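Local coordinates for transcriptional regulator (Mesorhizobium loti, PDB 3BHQ), which is a putative TetR-family transcriptional regulator that probably binds cis-regulatory DNA and thereby controls gene expression, at residues R15-A20 and K46-K51. Sequence-based numbering, arbitrary orientation.
Sequences REIIQA and KQTVYK
Ile17 meets Val49 and Thr48 where helix 9-28 packs against helix 46-53 of the predicted helix-turn-helix of a TetR-family DNA-binding domain. Helix 46-53 occupies the position of the recognition helix, the second helix of that motif after helix 35-42. The case illustrates how one isoleucine can make the whole contact between two short helical segments, while a wider apolar set packs the helix as such. The CA atoms of Ile17 and Val49 stand 7.4 Å apart, and the contacts between the two segments are made by methyl and methylene carbons.

From CB, which Ile17 directs at the opposing helix but which itself lies 4.9 Å from Val49 CG2, the chain divides. The CG2 branch faces the two Val49 methyls about equally, its carbon 4.3 Å from both Val49 CG1 and Val49 CG2. CG1 takes the other branch and comes within 4.2 Å of Val49 CG2. The nearly extended second torsion (chi2 164°) then carries CD1 outward to the far helix, where it makes the closest approach, 3.9 Å to Val49 CG2. Ile17 and Val49 thus run past one another in opposite senses, in contact along their flanks.

Val49 is buried, and its side chain also touches Met35 and Ala39 of helix 35-42 and Ala44 in the turn. Ile17 in turn reaches Ala44 and Phe53, so helices 9-28, 35-42 and 46-53 meet in one apolar cluster. Thr48 extends the patch at the CD1 end. With its methyl set opposite the backbone N (chi1 of OG1 -63°), it offers carbon rather than oxygen to the isoleucine: Thr48 CG2 lies 4.1 Å from Ile17 CD1, whereas Thr48 OG1 remains 6.3 Å from that same methyl.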
loop_
_atom_site.group_PDB
_atom_site.type_symbol
_atom_site.label_atom_id
_atom_site.label_comp_id
_atom_site.label_asym_id
_atom_site.label_seq_id
_atom_site.Cartn_x
_atom_site.Cartn_y
_atom_site.Cartn_z
ATOM N N ARG A 15 18.170 -18.199 -14.840
ATOM C CA ARG A 15 18.133 -16.743 -14.679
ATOM C C ARG A 15 17.528 -16.066 -15.918
ATOM O O ARG A 15 16.696 -15.162 -15.783
ATOM C CB ARG A 15 19.541 -16.187 -14.415
ATOM C CG ARG A 15 19.603 -14.646 -14.289
ATOM C CD ARG A 15 20.981 -14.121 -13.872
ATOM N NE ARG A 15 22.076 -14.633 -14.693
ATOM C CZ ARG A 15 22.348 -14.254 -15.948
ATOM N NH1 ARG A 15 21.635 -13.317 -16.592
ATOM N NH2 ARG A 15 23.379 -14.823 -16.568
ATOM N N GLU A 16 17.952 -16.503 -17.112
ATOM C CA GLU A 16 17.413 -15.953 -18.369
ATOM C C GLU A 16 15.915 -16.201 -18.515
ATOM O O GLU A 16 15.169 -15.328 -18.963
ATOM C CB GLU A 16 18.180 -16.493 -19.577
ATOM C CG GLU A 16 19.616 -15.958 -19.657
ATOM C CD GLU A 16 20.510 -16.646 -20.666
ATOM O OE1 GLU A 16 20.130 -17.665 -21.274
ATOM O OE2 GLU A 16 21.645 -16.153 -20.828
ATOM N N ILE A 17 15.480 -17.407 -18.133
ATOM C CA ILE A 17 14.073 -17.754 -18.173
ATOM C C ILE A 17 13.261 -16.858 -17.200
ATOM O O ILE A 17 12.203 -16.358 -17.568
ATOM C CB ILE A 17 13.841 -19.265 -17.874
ATOM C CG1 ILE A 17 14.454 -20.110 -18.985
ATOM C CG2 ILE A 17 12.358 -19.571 -17.716
ATOM C CD1 ILE A 17 14.622 -21.601 -18.608
ATOM N N ILE A 18 13.744 -16.712 -15.965
ATOM C CA ILE A 18 13.059 -15.866 -14.974
ATOM C C ILE A 18 13.013 -14.395 -15.436
ATOM O O ILE A 18 11.988 -13.723 -15.313
ATOM C CB ILE A 18 13.682 -16.015 -13.566
ATOM C CG1 ILE A 18 13.407 -17.416 -13.019
ATOM C CG2 ILE A 18 13.098 -14.966 -12.607
ATOM C CD1 ILE A 18 14.299 -17.825 -11.862
ATOM N N GLN A 19 14.107 -13.926 -16.018
ATOM C CA GLN A 19 14.155 -12.549 -16.565
ATOM C C GLN A 19 13.077 -12.362 -17.659
ATOM O O GLN A 19 12.323 -11.367 -17.683
ATOM C CB GLN A 19 15.569 -12.284 -17.078
ATOM C CG GLN A 19 15.859 -10.891 -17.578
ATOM C CD GLN A 19 17.282 -10.751 -18.153
ATOM O OE1 GLN A 19 18.181 -11.583 -17.911
ATOM N NE2 GLN A 19 17.482 -9.688 -18.926
ATOM N N ALA A 20 13.017 -13.319 -18.602
ATOM C CA ALA A 20 12.014 -13.300 -19.647
ATOM C C ALA A 20 10.597 -13.386 -19.118
ATOM O O ALA A 20 9.704 -12.679 -19.560
ATOM C CB ALA A 20 12.273 -14.453 -20.658
ATOM N N LYS A 46 11.117 -25.317 -24.968
ATOM C CA LYS A 46 9.877 -25.521 -24.209
ATOM C C LYS A 46 10.127 -26.606 -23.147
ATOM O O LYS A 46 9.710 -26.474 -21.997
ATOM C CB LYS A 46 8.764 -25.942 -25.203
ATOM C CG LYS A 46 7.437 -26.361 -24.612
ATOM C CD LYS A 46 6.421 -26.706 -25.717
ATOM C CE LYS A 46 5.119 -27.283 -25.082
ATOM N NZ LYS A 46 3.883 -27.162 -25.923
ATOM N N GLN A 47 10.801 -27.670 -23.565
ATOM C CA GLN A 47 11.176 -28.782 -22.658
ATOM C C GLN A 47 11.913 -28.306 -21.424
ATOM O O GLN A 47 11.543 -28.666 -20.314
ATOM C CB GLN A 47 12.013 -29.825 -23.384
ATOM C CG GLN A 47 11.153 -30.868 -24.100
ATOM C CD GLN A 47 10.726 -31.940 -23.165
ATOM O OE1 GLN A 47 9.583 -31.968 -22.708
ATOM N NE2 GLN A 47 11.675 -32.802 -22.809
ATOM N N THR A 48 12.954 -27.489 -21.631
ATOM C CA THR A 48 13.704 -26.951 -20.486
ATOM C C THR A 48 12.834 -26.132 -19.542
ATOM O O THR A 48 12.904 -26.316 -18.324
ATOM C CB THR A 48 14.884 -26.108 -20.963
ATOM O OG1 THR A 48 15.776 -26.947 -21.678
ATOM C CG2 THR A 48 15.566 -25.395 -19.782
ATOM N N VAL A 49 11.989 -25.246 -20.074
ATOM C CA VAL A 49 11.116 -24.426 -19.218
ATOM C C VAL A 49 10.149 -25.309 -18.381
ATOM O O VAL A 49 10.046 -25.141 -17.166
ATOM C CB VAL A 49 10.400 -23.308 -20.029
ATOM C CG1 VAL A 49 9.541 -22.449 -19.117
ATOM C CG2 VAL A 49 11.438 -22.445 -20.757
ATOM N N TYR A 50 9.534 -26.324 -18.999
ATOM C CA TYR A 50 8.666 -27.260 -18.260
ATOM C C TYR A 50 9.423 -28.113 -17.238
ATOM O O TYR A 50 8.938 -28.308 -16.116
ATOM C CB TYR A 50 7.821 -28.132 -19.211
ATOM C CG TYR A 50 6.592 -27.409 -19.748
ATOM C CD1 TYR A 50 5.444 -27.264 -18.974
ATOM C CD2 TYR A 50 6.581 -26.883 -21.036
ATOM C CE1 TYR A 50 4.308 -26.610 -19.475
ATOM C CE2 TYR A 50 5.464 -26.196 -21.538
ATOM C CZ TYR A 50 4.334 -26.086 -20.768
ATOM O OH TYR A 50 3.236 -25.457 -21.308
ATOM N N LYS A 51 10.605 -28.590 -17.620
ATOM C CA LYS A 51 11.407 -29.431 -16.727
ATOM C C LYS A 51 11.830 -28.672 -15.464
ATOM O O LYS A 51 11.832 -29.223 -14.342
ATOM C CB LYS A 51 12.628 -30.014 -17.463
ATOM C CG LYS A 51 12.264 -31.132 -18.439
ATOM C CD LYS A 51 13.312 -31.369 -19.535
ATOM C CE LYS A 51 14.635 -31.911 -19.031
ATOM N NZ LYS A 51 15.536 -32.249 -20.173
#